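Local atomic coordinates of tryptophan--tRNA ligase (Mycoplasma pneumoniae, PDB entry 2YY5), a protein that catalyses the ATP-dependent attachment of tryptophan to its cognate tRNA, as a homodimeric class I aminoacyl-tRNA synthetase. Residues Val42-Ser47 and Gln59-Leu64; Phe81-Ser84 and Glu88-Met91; Leu64-Leu69 and Glu307-Glu312. The protein carries 1 engineered substitution. All coordinates share one frame; numbering follows the deposited sequence.

Interaction 1: Val42-Ser47 and Gln59-Leu64. With WSA (5'-O-[(L-tryptophylamino)sulfonyl]adenosine), chain J.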
loop_
_atom_site.group_PDB
_atom_site.type_symbol
_atom_site.label_atom_id
_atom_site.label_comp_id
_atom_site.label_asym_id
_atom_site.label_seq_id
_atom_site.Cartn_x
_atom_site.Cartn_y
_atom_site.Cartn_z
ATOM N N VAL B 42 -7.328 -9.548 13.182
ATOM C CA VAL B 42 -8.299 -8.472 13.137
ATOM C C VAL B 42 -7.797 -7.608 11.989
ATOM O O VAL B 42 -6.772 -6.948 12.104
ATOM C CB VAL B 42 -8.273 -7.674 14.456
ATOM C CG1 VAL B 42 -9.207 -6.462 14.370
ATOM C CG2 VAL B 42 -8.667 -8.588 15.603
ATOM N N ALA B 43 -8.518 -7.626 10.876
ATOM C CA ALA B 43 -8.112 -6.880 9.696
ATOM C C ALA B 43 -8.406 -5.364 9.733
ATOM O O ALA B 43 -9.177 -4.848 8.923
ATOM C CB ALA B 43 -8.750 -7.521 8.468
ATOM N N ASP B 44 -7.759 -4.658 10.657
ATOM C CA ASP B 44 -7.965 -3.218 10.812
ATOM C C ASP B 44 -7.393 -2.349 9.691
ATOM O O ASP B 44 -7.634 -1.146 9.657
ATOM C CB ASP B 44 -7.412 -2.743 12.157
ATOM C CG ASP B 44 -5.936 -3.068 12.339
ATOM O OD1 ASP B 44 -5.299 -2.404 13.181
ATOM O OD2 ASP B 44 -5.415 -3.986 11.659
ATOM N N LEU B 45 -6.629 -2.948 8.783
ATOM C CA LEU B 45 -6.074 -2.204 7.655
ATOM C C LEU B 45 -7.137 -2.151 6.558
ATOM O O LEU B 45 -7.082 -1.312 5.661
ATOM C CB LEU B 45 -4.791 -2.873 7.142
ATOM C CG LEU B 45 -3.610 -2.838 8.126
ATOM C CD1 LEU B 45 -2.426 -3.549 7.521
ATOM C CD2 LEU B 45 -3.241 -1.400 8.468
ATOM N N HIS B 46 -8.113 -3.053 6.653
ATOM C CA HIS B 46 -9.220 -3.127 5.705
ATOM C C HIS B 46 -10.339 -2.210 6.166
ATOM O O HIS B 46 -11.122 -1.712 5.362
ATOM C CB HIS B 46 -9.730 -4.568 5.597
ATOM C CG HIS B 46 -8.833 -5.456 4.793
ATOM N ND1 HIS B 46 -8.858 -5.482 3.415
ATOM C CD2 HIS B 46 -7.833 -6.287 5.166
ATOM C CE1 HIS B 46 -7.910 -6.289 2.976
ATOM N NE2 HIS B 46 -7.273 -6.790 4.015
ATOM N N SER B 47 -10.395 -1.976 7.472
ATOM C CA SER B 47 -11.421 -1.122 8.058
ATOM C C SER B 47 -11.221 0.352 7.723
ATOM O O SER B 47 -12.189 1.073 7.466
ATOM C CB SER B 47 -11.444 -1.305 9.576
ATOM O OG SER B 47 -11.768 -2.637 9.895
ATOM N N GLN B 59 -11.859 0.797 19.893
ATOM C CA GLN B 59 -12.867 0.098 20.670
ATOM C C GLN B 59 -13.285 -1.210 20.001
ATOM O O GLN B 59 -13.386 -2.249 20.661
ATOM C CB GLN B 59 -14.086 1.002 20.883
ATOM C CG GLN B 59 -15.220 0.367 21.696
ATOM C CD GLN B 59 -14.734 -0.319 22.969
ATOM O OE1 GLN B 59 -13.845 0.179 23.660
ATOM N NE2 GLN B 59 -15.327 -1.463 23.287
ATOM N N ASN B 60 -13.503 -1.156 18.689
ATOM C CA ASN B 60 -13.913 -2.323 17.919
ATOM C C ASN B 60 -12.843 -3.417 17.851
ATOM O O ASN B 60 -13.158 -4.595 18.042
ATOM C CB ASN B 60 -14.328 -1.899 16.508
ATOM C CG ASN B 60 -15.675 -1.193 16.481
ATOM O OD1 ASN B 60 -16.094 -0.676 15.440
ATOM N ND2 ASN B 60 -16.369 -1.175 17.622
ATOM N N ASN B 61 -11.591 -3.039 17.572
ATOM C CA ASN B 61 -10.502 -4.019 17.517
ATOM C C ASN B 61 -10.469 -4.787 18.841
ATOM O O ASN B 61 -10.308 -6.008 18.870
ATOM C CB ASN B 61 -9.142 -3.337 17.284
ATOM C CG ASN B 61 -9.003 -2.758 15.883
ATOM O OD1 ASN B 61 -9.799 -3.058 14.991
ATOM N ND2 ASN B 61 -7.980 -1.929 15.681
ATOM N N PHE B 62 -10.632 -4.058 19.936
ATOM C CA PHE B 62 -10.655 -4.656 21.261
ATOM C C PHE B 62 -11.872 -5.583 21.372
ATOM O O PHE B 62 -11.755 -6.740 21.772
ATOM C CB PHE B 62 -10.713 -3.534 22.315
ATOM C CG PHE B 62 -11.182 -3.984 23.678
ATOM C CD1 PHE B 62 -12.415 -3.571 24.171
ATOM C CD2 PHE B 62 -10.383 -4.798 24.477
ATOM C CE1 PHE B 62 -12.847 -3.960 25.444
ATOM C CE2 PHE B 62 -10.804 -5.192 25.748
ATOM C CZ PHE B 62 -12.039 -4.769 26.232
ATOM N N ASP B 63 -13.036 -5.069 21.005
ATOM C CA ASP B 63 -14.264 -5.847 21.077
ATOM C C ASP B 63 -14.247 -7.139 20.248
ATOM O O ASP B 63 -14.846 -8.140 20.645
ATOM C CB ASP B 63 -15.462 -4.987 20.662
ATOM C CG ASP B 63 -15.830 -3.943 21.707
ATOM O OD1 ASP B 63 -15.643 -4.212 22.915
ATOM O OD2 ASP B 63 -16.325 -2.860 21.322
ATOM N N LEU B 64 -13.574 -7.121 19.099
ATOM C CA LEU B 64 -13.514 -8.316 18.264
ATOM C C LEU B 64 -12.679 -9.404 18.935
ATOM O O LEU B 64 -13.067 -10.568 18.934
ATOM C CB LEU B 64 -12.927 -7.999 16.885
ATOM C CG LEU B 64 -12.952 -9.139 15.857
ATOM C CD1 LEU B 64 -14.385 -9.543 15.541
ATOM C CD2 LEU B 64 -12.263 -8.688 14.599
HETATM C CD2 WSA J . -9.677 -11.569 5.053
HETATM C CE3 WSA J . -10.335 -12.778 5.250
HETATM C CZ3 WSA J . -9.670 -13.970 4.992
HETATM C CH2 WSA J . -8.353 -13.950 4.539
HETATM C CZ2 WSA J . -7.699 -12.740 4.342
HETATM C CE2 WSA J . -8.365 -11.548 4.601
HETATM N N11 WSA J . -7.990 -10.273 4.525
HETATM C CD1 WSA J . -8.995 -9.492 4.909
HETATM C CG WSA J . -10.045 -10.242 5.242
HETATM C CB WSA J . -11.390 -9.730 5.751
HETATM C CA WSA J . -12.530 -10.102 4.800
HETATM N NH3 WSA J . -12.278 -9.565 3.457
HETATM C C WSA J . -13.838 -9.524 5.348
HETATM O O WSA J . -14.088 -8.330 5.215
HETATM N NS WSA J . -14.662 -10.364 5.964
HETATM S S WSA J . -15.689 -9.542 6.929
HETATM O O1S WSA J . -14.921 -8.776 7.964
HETATM O O2S WSA J . -16.494 -8.571 6.117
HETATM O "O5'" WSA J . -16.529 -10.526 7.544
HETATM C "C5'" WSA J . -15.908 -11.618 8.230
HETATM C "C4'" WSA J . -16.299 -13.002 7.702
HETATM O "O4'" WSA J . -17.728 -13.157 7.753
HETATM C "C3'" WSA J . -15.884 -13.254 6.250
HETATM O "O3'" WSA J . -15.446 -14.608 6.102
HETATM C "C2'" WSA J . -17.204 -13.054 5.507
HETATM O "O2'" WSA J . -17.188 -13.802 4.287
HETATM C "C1'" WSA J . -18.136 -13.738 6.505
HETATM N N9 WSA J . -19.544 -13.371 6.220
HETATM C C8 WSA J . -19.995 -12.125 6.096
HETATM N N7 WSA J . -21.312 -12.143 5.902
HETATM C C5 WSA J . -21.703 -13.416 5.904
HETATM C C4 WSA J . -20.572 -14.198 6.097
HETATM N N3 WSA J . -20.702 -15.535 6.135
HETATM C C2 WSA J . -21.889 -16.101 5.994
HETATM N N1 WSA J . -22.982 -15.384 5.812
HETATM C C6 WSA J . -22.928 -14.044 5.762
HETATM N N6 WSA J . -24.036 -13.322 5.594
HETATM O O HOH W 1 -10.843 -4.292 12.187
#

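Interaction 2: Phe81-Ser84 and Glu88-Met91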
loop_
_atom_site.group_PDB
_atom_site.type_symbol
_atom_site.label_atom_id
_atom_site.label_comp_id
_atom_site.label_asym_id
_atom_site.label_seq_id
_atom_site.Cartn_x
_atom_site.Cartn_y
_atom_site.Cartn_z
ATOM N N PHE B 81 -3.863 -12.245 15.983
ATOM C CA PHE B 81 -3.131 -10.985 15.973
ATOM C C PHE B 81 -3.872 -9.812 15.335
ATOM O O PHE B 81 -4.943 -9.981 14.766
ATOM C CB PHE B 81 -1.786 -11.187 15.274
ATOM C CG PHE B 81 -1.895 -11.514 13.803
ATOM C CD1 PHE B 81 -1.593 -10.552 12.840
ATOM C CD2 PHE B 81 -2.218 -12.803 13.382
ATOM C CE1 PHE B 81 -1.594 -10.873 11.478
ATOM C CE2 PHE B 81 -2.221 -13.134 12.019
ATOM C CZ PHE B 81 -1.905 -12.168 11.067
ATOM N N LEU B 82 -3.288 -8.617 15.446
ATOM C CA LEU B 82 -3.876 -7.414 14.862
ATOM C C LEU B 82 -3.055 -7.053 13.635
ATOM O O LEU B 82 -1.878 -6.710 13.750
ATOM C CB LEU B 82 -3.851 -6.250 15.855
ATOM C CG LEU B 82 -4.484 -4.967 15.307
ATOM C CD1 LEU B 82 -5.979 -5.190 15.203
ATOM C CD2 LEU B 82 -4.192 -3.769 16.205
ATOM N N GLN B 83 -3.686 -7.140 12.466
ATOM C CA GLN B 83 -3.044 -6.851 11.187
ATOM C C GLN B 83 -2.075 -5.661 11.198
ATOM O O GLN B 83 -0.943 -5.768 10.733
ATOM C CB GLN B 83 -4.126 -6.641 10.115
ATOM C CG GLN B 83 -3.604 -6.381 8.708
ATOM C CD GLN B 83 -4.726 -6.203 7.705
ATOM O OE1 GLN B 83 -5.820 -5.774 8.058
ATOM N NE2 GLN B 83 -4.454 -6.516 6.444
ATOM N N SER B 84 -2.513 -4.533 11.737
ATOM C CA SER B 84 -1.667 -3.350 11.778
ATOM C C SER B 84 -0.405 -3.498 12.635
ATOM O O SER B 84 0.507 -2.676 12.524
ATOM C CB SER B 84 -2.481 -2.137 12.266
ATOM O OG SER B 84 -2.854 -2.256 13.633
ATOM N N GLU B 88 4.743 -6.044 7.952
ATOM C CA GLU B 88 4.885 -7.015 6.867
ATOM C C GLU B 88 3.632 -7.079 6.012
ATOM O O GLU B 88 3.693 -7.420 4.838
ATOM C CB GLU B 88 5.180 -8.424 7.401
ATOM C CG GLU B 88 6.607 -8.668 7.885
ATOM C CD GLU B 88 6.854 -8.053 9.241
ATOM O OE1 GLU B 88 7.981 -8.166 9.766
ATOM O OE2 GLU B 88 5.906 -7.456 9.789
ATOM N N HIS B 89 2.489 -6.751 6.600
ATOM C CA HIS B 89 1.243 -6.785 5.859
ATOM C C HIS B 89 1.180 -5.680 4.819
ATOM O O HIS B 89 0.877 -5.942 3.662
ATOM C CB HIS B 89 0.062 -6.726 6.825
ATOM C CG HIS B 89 -0.267 -8.054 7.429
ATOM N ND1 HIS B 89 -1.131 -8.946 6.832
ATOM C CD2 HIS B 89 0.234 -8.688 8.517
ATOM C CE1 HIS B 89 -1.144 -10.075 7.524
ATOM N NE2 HIS B 89 -0.322 -9.943 8.549
ATOM N N SER B 90 1.502 -4.457 5.217
ATOM C CA SER B 90 1.483 -3.343 4.283
ATOM C C SER B 90 2.484 -3.595 3.156
ATOM O O SER B 90 2.211 -3.302 1.990
ATOM C CB SER B 90 1.833 -2.032 4.999
ATOM O OG SER B 90 3.189 -2.008 5.415
ATOM N N MET B 91 3.638 -4.152 3.506
ATOM C CA MET B 91 4.663 -4.406 2.506
ATOM C C MET B 91 4.268 -5.484 1.521
ATOM O O MET B 91 4.415 -5.306 0.317
ATOM C CB MET B 91 5.989 -4.766 3.173
ATOM C CG MET B 91 7.140 -4.964 2.193
ATOM S SD MET B 91 7.246 -3.678 0.922
ATOM C CE MET B 91 8.313 -2.501 1.690
#

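Interaction 3: Leu64-Leu69 and Glu307-Glu312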
loop_
_atom_site.group_PDB
_atom_site.type_symbol
_atom_site.label_atom_id
_atom_site.label_comp_id
_atom_site.label_asym_id
_atom_site.label_seq_id
_atom_site.Cartn_x
_atom_site.Cartn_y
_atom_site.Cartn_z
ATOM N N LEU B 64 -13.574 -7.121 19.099
ATOM C CA LEU B 64 -13.514 -8.316 18.264
ATOM C C LEU B 64 -12.679 -9.404 18.935
ATOM O O LEU B 64 -13.067 -10.568 18.934
ATOM C CB LEU B 64 -12.927 -7.999 16.885
ATOM C CG LEU B 64 -12.952 -9.139 15.857
ATOM C CD1 LEU B 64 -14.385 -9.543 15.541
ATOM C CD2 LEU B 64 -12.263 -8.688 14.599
ATOM N N VAL B 65 -11.538 -9.025 19.507
ATOM C CA VAL B 65 -10.682 -9.995 20.168
ATOM C C VAL B 65 -11.437 -10.676 21.292
ATOM O O VAL B 65 -11.316 -11.885 21.481
ATOM C CB VAL B 65 -9.402 -9.353 20.736
ATOM C CG1 VAL B 65 -8.620 -10.378 21.538
ATOM C CG2 VAL B 65 -8.532 -8.847 19.600
ATOM N N ARG B 66 -12.217 -9.907 22.043
ATOM C CA ARG B 66 -12.992 -10.494 23.123
ATOM C C ARG B 66 -14.042 -11.466 22.584
ATOM O O ARG B 66 -14.246 -12.541 23.149
ATOM C CB ARG B 66 -13.660 -9.405 23.959
ATOM C CG ARG B 66 -12.721 -8.745 24.961
ATOM C CD ARG B 66 -13.508 -7.976 25.999
ATOM N NE ARG B 66 -14.416 -7.014 25.385
ATOM C CZ ARG B 66 -15.385 -6.383 26.037
ATOM N NH1 ARG B 66 -16.166 -5.521 25.398
ATOM N NH2 ARG B 66 -15.579 -6.621 27.329
ATOM N N THR B 67 -14.703 -11.101 21.490
ATOM C CA THR B 67 -15.704 -11.981 20.900
ATOM C C THR B 67 -15.073 -13.304 20.460
ATOM O O THR B 67 -15.603 -14.381 20.740
ATOM C CB THR B 67 -16.382 -11.327 19.678
ATOM O OG1 THR B 67 -17.137 -10.184 20.100
ATOM C CG2 THR B 67 -17.318 -12.314 18.997
ATOM N N LEU B 68 -13.935 -13.220 19.778
ATOM C CA LEU B 68 -13.247 -14.416 19.301
ATOM C C LEU B 68 -12.836 -15.334 20.446
ATOM O O LEU B 68 -12.856 -16.555 20.310
ATOM C CB LEU B 68 -12.028 -14.029 18.460
ATOM C CG LEU B 68 -12.373 -13.285 17.167
ATOM C CD1 LEU B 68 -11.104 -12.937 16.404
ATOM C CD2 LEU B 68 -13.292 -14.159 16.318
ATOM N N LEU B 69 -12.466 -14.739 21.575
ATOM C CA LEU B 69 -12.079 -15.507 22.753
ATOM C C LEU B 69 -13.338 -16.070 23.408
ATOM O O LEU B 69 -13.408 -17.261 23.716
ATOM C CB LEU B 69 -11.325 -14.615 23.744
ATOM C CG LEU B 69 -9.790 -14.591 23.719
ATOM C CD1 LEU B 69 -9.270 -14.725 22.312
ATOM C CD2 LEU B 69 -9.298 -13.293 24.352
ATOM N N GLU B 307 -17.841 -10.726 28.244
ATOM C CA GLU B 307 -17.727 -9.774 29.342
ATOM C C GLU B 307 -16.593 -10.145 30.308
ATOM O O GLU B 307 -15.944 -9.271 30.889
ATOM C CB GLU B 307 -19.059 -9.721 30.089
ATOM C CG GLU B 307 -19.132 -8.715 31.210
ATOM C CD GLU B 307 -20.404 -8.873 32.016
ATOM O OE1 GLU B 307 -21.502 -8.822 31.417
ATOM O OE2 GLU B 307 -20.308 -9.052 33.248
ATOM N N GLN B 308 -16.362 -11.445 30.466
ATOM C CA GLN B 308 -15.320 -11.950 31.348
ATOM C C GLN B 308 -13.915 -11.612 30.854
ATOM O O GLN B 308 -13.003 -11.414 31.659
ATOM C CB GLN B 308 -15.458 -13.465 31.493
ATOM C CG GLN B 308 -16.703 -13.903 32.242
ATOM C CD GLN B 308 -17.054 -15.354 31.981
ATOM O OE1 GLN B 308 -16.220 -16.250 32.145
ATOM N NE2 GLN B 308 -18.296 -15.595 31.575
ATOM N N ILE B 309 -13.738 -11.545 29.537
ATOM C CA ILE B 309 -12.433 -11.233 28.958
ATOM C C ILE B 309 -12.004 -9.812 29.342
ATOM O O ILE B 309 -12.796 -8.874 29.232
ATOM C CB ILE B 309 -12.478 -11.365 27.421
ATOM C CG1 ILE B 309 -13.029 -12.743 27.038
ATOM C CG2 ILE B 309 -11.086 -11.162 26.837
ATOM C CD1 ILE B 309 -12.215 -13.911 27.559
ATOM N N SER B 310 -10.754 -9.659 29.783
ATOM C CA SER B 310 -10.230 -8.356 30.213
ATOM C C SER B 310 -9.291 -7.670 29.230
ATOM O O SER B 310 -8.687 -8.315 28.368
ATOM C CB SER B 310 -9.472 -8.503 31.525
ATOM O OG SER B 310 -8.192 -9.058 31.293
ATOM N N ARG B 311 -9.149 -6.356 29.404
ATOM C CA ARG B 311 -8.289 -5.527 28.563
ATOM C C ARG B 311 -6.871 -6.112 28.498
ATOM O O ARG B 311 -6.330 -6.317 27.408
ATOM C CB ARG B 311 -8.229 -4.099 29.124
ATOM C CG ARG B 311 -7.998 -3.013 28.081
ATOM C CD ARG B 311 -9.300 -2.296 27.744
ATOM N NE ARG B 311 -9.261 -1.689 26.415
ATOM C CZ ARG B 311 -10.240 -0.959 25.888
ATOM N NH1 ARG B 311 -10.109 -0.457 24.666
ATOM N NH2 ARG B 311 -11.345 -0.720 26.582
ATOM N N GLU B 312 -6.275 -6.361 29.665
ATOM C CA GLU B 312 -4.926 -6.931 29.759
ATOM C C GLU B 312 -4.845 -8.220 28.943
ATOM O O GLU B 312 -3.878 -8.454 28.218
ATOM C CB GLU B 312 -4.569 -7.224 31.228
ATOM C CG GLU B 312 -5.667 -7.972 32.007
ATOM C CD GLU B 312 -5.225 -9.327 32.573
ATOM O OE1 GLU B 312 -6.081 -10.037 33.153
ATOM O OE2 GLU B 312 -4.031 -9.678 32.442
#

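Interaction 1: Val42-Ser47 and Gln59-Leu64
The amide of Asn61 and the carboxylate of Asp44 are turned nearly perpendicular, at 79°, and meet through the methylene: Asn61 ND2 lies 3.7 Å from Asp44 CB. No hydrogen bond joins the pair; Asp44 OD1 bonds Ser84 OG instead. CD1 of the indole of the bound tryptophanyl-adenylate analogue lies over one face of the His46 ring, toward its rim, 3.3 Å from His46 NE2. That nitrogen is hydrogen-bonded to Asp142, the predicted tryptophan-binding residue.

Asn61 OD1 faces Val42 CG1 at 3.5 Å and also accepts a hydrogen bond from a water 3.2 Å away, which bonds Ser47 OG as well. The polar link between the segments is thus water-mediated. The rest of the contact is apolar. Both methyls of Val42 reach Leu64 CD2, CG2 at 3.7 Å and CG1, anti to the backbone N (chi1 175°), at 3.8 Å.

Val42 ends strand 37-42, the middle strand of the three-stranded parallel sheet, and pairs through its backbone with Phe81 and Gln83. Asn61 and Leu64 belong to helix 54-71, the connecting helix of the beta-alpha-beta crossover to strand 78-82 in the Rossmann-type catalytic fold, and Asn61 also touches Leu82 of that strand.

Interaction 2: Phe81-Ser84 and Glu88-Met91
His89 meets Gln83 with the root of its side chain and Phe81 with the far end of its ring. At the start, His89 CB is 4.1 Å from Gln83 CG. With chi1 at -81°, His89 CG is anti to the carbonyl carbon, which puts the imidazole between Gln83 and Phe81. His89 CG then lies 3.9 Å from Gln83 CG, and this methylene sits over one ring face, 26° off the normal and 4.2 Å from the His89 centroid, a CH-pi contact. On one flank of the ring, His89 CD2 passes the backbone oxygen Gln83 O at 3.8 Å. On the other, His89 ND1 is 4.1 Å from Gln83 NE2 without bonding it, and is hydrogen-bonded to Asp142 OD1. At the tip, His89 NE2 comes 3.3 Å from Phe81 CE1, near the plane of the phenyl ring and at its edge, while it bonds Tyr146 OH. The two aromatic rings meet obliquely, with centroids 5.6 Å apart and planes at 38°.

Gln83 runs extended beyond CG, which carries its amide past the imidazole: Gln83 OE1 takes the backbone N of Leu45, and Gln83 NE2 makes a weak bond to Asp142 OD1.

No hydrogen bond crosses this buried contact; it is made by van der Waals and CH-pi packing, with polar atoms at its margins, and the hydrogen bonds of the two polar side chains go elsewhere. With both imidazole nitrogens engaged, the two bonds should restrain rotation of the His89 ring. Because Asp142 is the predicted tryptophan-binding residue, His89 and Gln83 are consistent with a second shell that orients its carboxylate, and the edge of the Phe81 ring packs against His89 NE2.

Interaction 3: Leu64-Leu69 and Glu307-Glu312
Ile309 overlaps the aliphatic part of Arg66, the two side chains running alongside one another but pointing oppositely. Its CG2 branch, anti to the backbone N because chi1 puts CG1 at -53°, lies 3.5 Å from Arg66 CG. The same methyl reaches Leu69 CD2 at 3.7 Å, bridging two residues about one helical turn apart on helix 54-71. The other branch continues along the helix, and Ile309 CD1 stands 4.0 Å from Leu69 CB; these two side chains are set roughly perpendicular to one another.

Farther along the arginine, Arg66 CD packs against the backbone oxygen Ile309 O at 3.4 Å. That oxygen lies near the guanidinium plane at its edge, yet Arg66 NH2 remains 4.1 Å from Ile309 O and no hydrogen bond forms. A bend at chi3 (-55°) carries the charged group away from the isoleucine methyls, and Arg66 NH1 makes a salt bridge with Asp63 on its own helix.

Residues 307-312 connect helix 284-308 to helix 311-340, with Ser310 in the N-cap position of the latter. Val314 of that helix also covers Arg66. The chemistry is therefore divided: mainly methyl and methylene groups, with Ile309 O beside Arg66 CD, join the interhelical turn to helix 54-71, whereas the arginine charge is met within its own helix. Near the surface as it lies, the joint has no hydrogen bond across it.

In the fold
Helix 54-71 joins interactions 1 and 3, which share Leu64 and have centres 13 Å apart: its earlier part packs on the end of strand 37-42, its later part on the turn between helices 284-308 and 311-340. Interaction 2 follows interaction 1 in sequence, with centres 12 Å apart, and the two touch where Val42 N meets Phe81 O at 2.9 Å on neighbouring strands. Interactions 2 and 3 do not touch; their centres are 21 Å apart, and interaction 2 is nested within the long loop closed by interaction 3. The three contacts thus link the turn between the last two helices, helix 54-71 and the sheet with the tryptophan pocket's surroundings. Interactions 1 and 2 reach the second subunit through several residues, interaction 3 through Arg311.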